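Local coordinates for protein exopolyphosphatase (Cytophaga hutchinsonii, PDB 3MDQ) that probably releases the terminal phosphate of inorganic polyphosphate chains by hydrolysis, as an exopolyphosphatase of the Ppx/GppA family, at residues G111-Q123 with S142-K156. Residues are numbered along the deposited sequence; the frame is centred on the assembly and turned at random. Where two conformers were deposited one is given.
With SO4 (sulfate ion), chain D.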
loop_
_atom_site.group_PDB
_atom_site.type_symbol
_atom_site.label_atom_id
_atom_site.label_comp_id
_atom_site.label_asym_id
_atom_site.label_seq_id
_atom_site.Cartn_x
_atom_site.Cartn_y
_atom_site.Cartn_z
ATOM N N GLY A 111 -5.612 -2.716 -11.634
ATOM C CA GLY A 111 -5.418 -1.524 -10.802
ATOM C C GLY A 111 -6.738 -0.872 -10.357
ATOM O O GLY A 111 -6.838 -0.468 -9.185
ATOM N N ALA A 112 -7.732 -0.827 -11.244
ATOM C CA ALA A 112 -9.029 -0.234 -10.921
ATOM C C ALA A 112 -9.644 -0.998 -9.763
ATOM O O ALA A 112 -10.146 -0.421 -8.799
ATOM C CB ALA A 112 -10.004 -0.203 -12.161
ATOM N N ARG A 113 -9.617 -2.330 -9.850
ATOM C CA ARG A 113 -10.277 -3.141 -8.831
ATOM C C ARG A 113 -9.512 -3.077 -7.540
ATOM O O ARG A 113 -10.102 -3.033 -6.454
ATOM C CB ARG A 113 -10.337 -4.591 -9.278
ATOM C CG ARG A 113 -11.105 -5.511 -8.356
ATOM C CD ARG A 113 -12.532 -5.083 -8.241
ATOM N NE ARG A 113 -13.285 -5.920 -7.294
ATOM C CZ ARG A 113 -14.264 -5.453 -6.532
ATOM N NH1 ARG A 113 -14.579 -4.182 -6.543
ATOM N NH2 ARG A 113 -14.902 -6.255 -5.685
ATOM N N GLU A 114 -8.183 -3.051 -7.630
ATOM C CA GLU A 114 -7.323 -2.854 -6.452
ATOM C C GLU A 114 -7.705 -1.541 -5.711
ATOM O O GLU A 114 -7.864 -1.523 -4.487
ATOM C CB GLU A 114 -5.838 -2.820 -6.864
ATOM C CG GLU A 114 -4.876 -2.695 -5.738
ATOM C CD GLU A 114 -3.414 -2.690 -6.188
ATOM O OE1 GLU A 114 -3.164 -2.667 -7.414
ATOM O OE2 GLU A 114 -2.495 -2.667 -5.304
ATOM N N ALA A 115 -7.885 -0.483 -6.470
ATOM C CA ALA A 115 -8.286 0.783 -5.884
ATOM C C ALA A 115 -9.641 0.682 -5.166
ATOM O O ALA A 115 -9.820 1.185 -4.039
ATOM C CB ALA A 115 -8.317 1.869 -6.964
ATOM N N GLU A 116 -10.600 0.042 -5.811
ATOM C CA GLU A 116 -11.933 -0.141 -5.201
ATOM C C GLU A 116 -11.837 -0.887 -3.881
ATOM O O GLU A 116 -12.507 -0.553 -2.883
ATOM C CB GLU A 116 -12.871 -0.851 -6.169
ATOM C CG GLU A 116 -13.173 -0.030 -7.385
ATOM C CD GLU A 116 -13.823 -0.824 -8.488
ATOM O OE1 GLU A 116 -13.956 -2.059 -8.405
ATOM O OE2 GLU A 116 -14.155 -0.182 -9.501
ATOM N N LEU A 117 -11.061 -1.972 -3.876
ATOM C CA LEU A 117 -10.967 -2.809 -2.696
ATOM C C LEU A 117 -10.239 -2.070 -1.584
ATOM O O LEU A 117 -10.660 -2.122 -0.429
ATOM C CB LEU A 117 -10.278 -4.132 -3.036
ATOM C CG LEU A 117 -11.020 -5.062 -3.960
ATOM C CD1 LEU A 117 -10.053 -6.130 -4.491
ATOM C CD2 LEU A 117 -12.218 -5.723 -3.227
ATOM N N ILE A 118 -9.161 -1.371 -1.912
ATOM C CA ILE A 118 -8.474 -0.534 -0.925
ATOM C C ILE A 118 -9.478 0.431 -0.276
ATOM O O ILE A 118 -9.512 0.576 0.961
ATOM C CB ILE A 118 -7.315 0.246 -1.535
ATOM C CG1 ILE A 118 -6.180 -0.734 -1.873
ATOM C CG2 ILE A 118 -6.850 1.367 -0.581
ATOM C CD1 ILE A 118 -5.164 -0.191 -2.879
ATOM N N PHE A 119 -10.272 1.104 -1.098
ATOM C CA PHE A 119 -11.210 2.097 -0.539
ATOM C C PHE A 119 -12.257 1.467 0.376
ATOM O O PHE A 119 -12.660 2.094 1.377
ATOM C CB PHE A 119 -11.875 2.951 -1.617
ATOM C CG PHE A 119 -12.409 4.265 -1.120
ATOM C CD1 PHE A 119 -11.550 5.282 -0.717
ATOM C CD2 PHE A 119 -13.759 4.481 -1.047
ATOM C CE1 PHE A 119 -12.030 6.506 -0.292
ATOM C CE2 PHE A 119 -14.254 5.740 -0.642
ATOM C CZ PHE A 119 -13.408 6.710 -0.271
ATOM N N ARG A 120 -12.681 0.232 0.090
ATOM C CA ARG A 120 -13.587 -0.444 1.031
ATOM C C ARG A 120 -12.925 -0.609 2.397
ATOM O O ARG A 120 -13.601 -0.473 3.418
ATOM C CB ARG A 120 -14.027 -1.808 0.489
ATOM C CG ARG A 120 -14.877 -2.604 1.442
ATOM C CD ARG A 120 -16.252 -1.952 1.627
ATOM N NE ARG A 120 -17.080 -2.619 2.637
ATOM C CZ ARG A 120 -17.055 -2.369 3.939
ATOM N NH1 ARG A 120 -16.215 -1.498 4.473
ATOM N NH2 ARG A 120 -17.883 -3.046 4.728
ATOM N N GLY A 121 -11.630 -0.896 2.430
ATOM C CA GLY A 121 -10.912 -0.960 3.706
ATOM C C GLY A 121 -10.827 0.396 4.398
ATOM O O GLY A 121 -11.085 0.513 5.612
ATOM N N VAL A 122 -10.527 1.428 3.622
ATOM C CA VAL A 122 -10.469 2.799 4.156
ATOM C C VAL A 122 -11.804 3.211 4.755
ATOM O O VAL A 122 -11.843 3.804 5.862
ATOM C CB VAL A 122 -10.002 3.780 3.064
ATOM C CG1 VAL A 122 -10.145 5.266 3.514
ATOM C CG2 VAL A 122 -8.553 3.478 2.659
ATOM N N GLN A 123 -12.895 2.880 4.068
ATOM C CA GLN A 123 -14.250 3.197 4.549
ATOM C C GLN A 123 -14.489 2.551 5.924
ATOM O O GLN A 123 -15.177 3.132 6.782
ATOM C CB GLN A 123 -15.327 2.722 3.572
ATOM C CG GLN A 123 -15.440 3.571 2.364
ATOM C CD GLN A 123 -16.372 2.995 1.308
ATOM O OE1 GLN A 123 -16.410 1.780 1.110
ATOM N NE2 GLN A 123 -17.073 3.880 0.572
ATOM N N SER A 142 2.654 0.086 -7.596
ATOM C CA SER A 142 1.651 1.062 -8.044
ATOM C C SER A 142 1.174 1.968 -6.924
ATOM O O SER A 142 1.465 1.744 -5.763
ATOM C CB SER A 142 0.462 0.325 -8.659
ATOM O OG SER A 142 -0.269 -0.373 -7.667
ATOM N N VAL A 143 0.504 3.056 -7.341
ATOM C CA VAL A 143 -0.151 3.961 -6.434
ATOM C C VAL A 143 -1.610 4.110 -6.899
ATOM O O VAL A 143 -1.889 4.403 -8.071
ATOM C CB VAL A 143 0.522 5.343 -6.412
ATOM C CG1 VAL A 143 -0.206 6.304 -5.444
ATOM C CG2 VAL A 143 2.062 5.212 -6.041
ATOM N N GLU A 144 -2.530 3.850 -5.979
ATOM C CA GLU A 144 -3.964 3.979 -6.253
ATOM C C GLU A 144 -4.499 5.250 -5.588
ATOM O O GLU A 144 -4.151 5.535 -4.444
ATOM C CB GLU A 144 -4.761 2.786 -5.737
ATOM C CG GLU A 144 -4.624 1.500 -6.542
ATOM C CD GLU A 144 -3.265 0.897 -6.455
ATOM O OE1 GLU A 144 -2.833 0.559 -5.349
ATOM O OE2 GLU A 144 -2.613 0.744 -7.527
ATOM N N PHE A 145 -5.334 5.961 -6.322
ATOM C CA PHE A 145 -6.017 7.129 -5.838
ATOM C C PHE A 145 -7.506 6.914 -5.974
ATOM O O PHE A 145 -7.970 6.415 -7.026
ATOM C CB PHE A 145 -5.641 8.345 -6.645
ATOM C CG PHE A 145 -4.204 8.777 -6.500
ATOM C CD1 PHE A 145 -3.815 9.565 -5.452
ATOM C CD2 PHE A 145 -3.271 8.411 -7.449
ATOM C CE1 PHE A 145 -2.498 9.957 -5.324
ATOM C CE2 PHE A 145 -1.970 8.827 -7.333
ATOM C CZ PHE A 145 -1.582 9.602 -6.291
ATOM N N ILE A 146 -8.255 7.241 -4.918
ATOM C CA ILE A 146 -9.697 7.103 -4.919
ATOM C C ILE A 146 -10.347 8.361 -4.332
ATOM O O ILE A 146 -9.904 8.833 -3.259
ATOM C CB ILE A 146 -10.184 5.889 -4.090
ATOM C CG1 ILE A 146 -9.417 4.604 -4.420
ATOM C CG2 ILE A 146 -11.711 5.694 -4.261
ATOM C CD1 ILE A 146 -8.282 4.318 -3.484
ATOM N N ILE A 147 -11.365 8.915 -5.004
ATOM C CA ILE A 147 -12.132 10.015 -4.466
ATOM C C ILE A 147 -13.501 9.492 -4.089
ATOM O O ILE A 147 -14.145 8.899 -4.917
ATOM C CB ILE A 147 -12.232 11.189 -5.427
ATOM C CG1 ILE A 147 -10.857 11.785 -5.714
ATOM C CG2 ILE A 147 -13.206 12.270 -4.896
ATOM C CD1 ILE A 147 -10.808 12.843 -6.804
ATOM N N GLY A 148 -13.891 9.666 -2.830
ATOM C CA GLY A 148 -15.180 9.176 -2.379
ATOM C C GLY A 148 -15.513 9.592 -0.979
ATOM O O GLY A 148 -14.910 10.511 -0.408
ATOM N N ASN A 149 -16.500 8.902 -0.401
ATOM C CA ASN A 149 -16.967 9.181 0.971
ATOM C C ASN A 149 -17.440 7.902 1.590
ATOM O O ASN A 149 -17.046 6.855 1.142
ATOM C CB ASN A 149 -18.041 10.283 0.953
ATOM C CG ASN A 149 -19.248 9.906 0.105
ATOM O OD1 ASN A 149 -19.574 8.741 -0.070
ATOM N ND2 ASN A 149 -19.938 10.919 -0.405
ATOM N N LYS A 150 -18.258 7.959 2.647
ATOM C CA LYS A 150 -18.604 6.766 3.382
ATOM C C LYS A 150 -19.388 5.760 2.571
ATOM O O LYS A 150 -19.389 4.563 2.908
ATOM C CB LYS A 150 -19.402 7.092 4.663
ATOM C CG LYS A 150 -20.821 7.570 4.450
ATOM C CD LYS A 150 -21.517 7.697 5.822
ATOM C CE LYS A 150 -22.974 8.114 5.690
ATOM N NZ LYS A 150 -23.578 8.306 7.043
ATOM N N ASN A 151 -20.090 6.271 1.550
ATOM C CA ASN A 151 -21.046 5.485 0.743
ATOM C C ASN A 151 -20.650 5.158 -0.713
ATOM O O ASN A 151 -21.143 4.181 -1.299
ATOM C CB ASN A 151 -22.371 6.243 0.687
ATOM C CG ASN A 151 -23.040 6.378 2.051
ATOM O OD1 ASN A 151 -23.293 7.489 2.522
ATOM N ND2 ASN A 151 -23.325 5.256 2.686
ATOM N N GLU A 152 -19.784 5.975 -1.305
ATOM C CA GLU A 152 -19.636 6.028 -2.744
ATOM C C GLU A 152 -18.172 6.194 -3.117
ATOM O O GLU A 152 -17.430 6.886 -2.420
ATOM C CB GLU A 152 -20.317 7.271 -3.329
ATOM C CG GLU A 152 -21.777 7.276 -3.677
ATOM C CD GLU A 152 -22.122 8.622 -4.386
ATOM O OE1 GLU A 152 -22.221 9.655 -3.690
ATOM O OE2 GLU A 152 -22.181 8.626 -5.622
ATOM N N ILE A 153 -17.817 5.627 -4.265
ATOM C CA ILE A 153 -16.609 5.993 -4.996
ATOM C C ILE A 153 -17.031 6.837 -6.181
ATOM O O ILE A 153 -17.789 6.396 -7.062
ATOM C CB ILE A 153 -15.809 4.760 -5.451
ATOM C CG1 ILE A 153 -15.257 4.031 -4.212
ATOM C CG2 ILE A 153 -14.740 5.200 -6.469
ATOM C CD1 ILE A 153 -14.608 2.675 -4.521
ATOM N N LEU A 154 -16.523 8.062 -6.214
ATOM C CA LEU A 154 -16.770 8.997 -7.286
ATOM C C LEU A 154 -15.827 8.844 -8.462
ATOM O O LEU A 154 -16.212 9.031 -9.620
ATOM C CB LEU A 154 -16.697 10.416 -6.713
ATOM C CG LEU A 154 -17.718 10.717 -5.597
ATOM C CD1 LEU A 154 -17.453 12.087 -4.901
ATOM C CD2 LEU A 154 -19.159 10.686 -6.154
ATOM N N TRP A 155 -14.576 8.483 -8.168
ATOM C CA TRP A 155 -13.554 8.342 -9.174
ATOM C C TRP A 155 -12.433 7.489 -8.567
ATOM O O TRP A 155 -12.141 7.586 -7.362
ATOM C CB TRP A 155 -12.990 9.702 -9.601
ATOM C CG TRP A 155 -11.818 9.675 -10.507
ATOM C CD1 TRP A 155 -11.823 9.673 -11.880
ATOM C CD2 TRP A 155 -10.443 9.680 -10.109
ATOM N NE1 TRP A 155 -10.521 9.697 -12.345
ATOM C CE2 TRP A 155 -9.663 9.710 -11.287
ATOM C CE3 TRP A 155 -9.802 9.705 -8.867
ATOM C CZ2 TRP A 155 -8.260 9.701 -11.252
ATOM C CZ3 TRP A 155 -8.426 9.729 -8.832
ATOM C CH2 TRP A 155 -7.673 9.730 -10.024
ATOM N N LYS A 156 -11.789 6.692 -9.395
ATOM C CA LYS A 156 -10.561 6.005 -8.935
ATOM C C LYS A 156 -9.651 5.723 -10.098
ATOM O O LYS A 156 -10.103 5.550 -11.236
ATOM C CB LYS A 156 -10.849 4.709 -8.191
ATOM C CG LYS A 156 -11.250 3.477 -9.002
ATOM C CD LYS A 156 -12.524 3.626 -9.740
ATOM C CE LYS A 156 -12.831 2.370 -10.553
ATOM N NZ LYS A 156 -14.249 2.327 -11.058
HETATM S S SO4 D . 2.175 -2.640 -4.191
HETATM O O1 SO4 D . 2.418 -1.605 -5.222
HETATM O O2 SO4 D . 3.353 -2.776 -3.276
HETATM O O3 SO4 D . 0.987 -2.247 -3.415
HETATM O O4 SO4 D . 1.836 -3.778 -5.031
HETATM O O HOH W 1 -0.154 -2.929 -6.497
HETATM O O HOH W 2 -18.314 3.840 5.474
#
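Asn149 O is met by two residues of helix 111-125. Gln123 NE2 donates to it at 3.0 Å, nearly straight (175°). The bond lies in the plane of the Gln123 amide and of the Asn149 carbonyl. The Phe119 ring brings its edge to the same oxygen, with CE2 3.5 Å from Asn149 O. Ile146 CG2 lies over one face of the Phe119 ring, 3.8 Å from its centroid, in a CH-pi contact. Ile153 CG1 approaches obliquely, 3.5 Å from Phe119 CD2. The ring end rests on the backbone of Gly148, where a side chain would run into it. Without the Phe119 ring, as with an alanine here, a gap would probably open between Ile146, Ile153 and Gly148. Nearer the helix start, Ala115 CB sits on Glu144 CG and Ile146 CG1. At the outer side, Glu116 extends beyond CG (chi2 167°) to Lys156. Glu116 OE2 takes a weak bond from Lys156 NZ at 3.0 Å, within a salt bridge, while Arg113 NH1 holds Glu116 OE1.

The helix thus packs on the hairpin 143-148/153-159, at one border of the six-stranded sheet in this actin-like fold. At the inner end, Glu144 bends at chi2 (68°) and stacks its carboxylate on that of Glu114. Glu114 OE2 and Glu144 OE1 are 3.2 Å apart. Arg86 forms a salt bridge with Glu114 OE1, and Ser142 OG and Ser158 OG bond to Glu144 OE2. Water 1 links Glu114 OE2, Ser142 OG and the sulfate. Ser142 N donates to sulfate O1 at 2.9 Å. Thr13, Gly140 and Gly141 also bond the sulfate, which probably comes from the crystallisation liquor and may mimic a phosphate. The contact therefore passes from an apolar and salt-bridged body to a paired-carboxylate end facing this anion, consistent with a place in the active-site cleft.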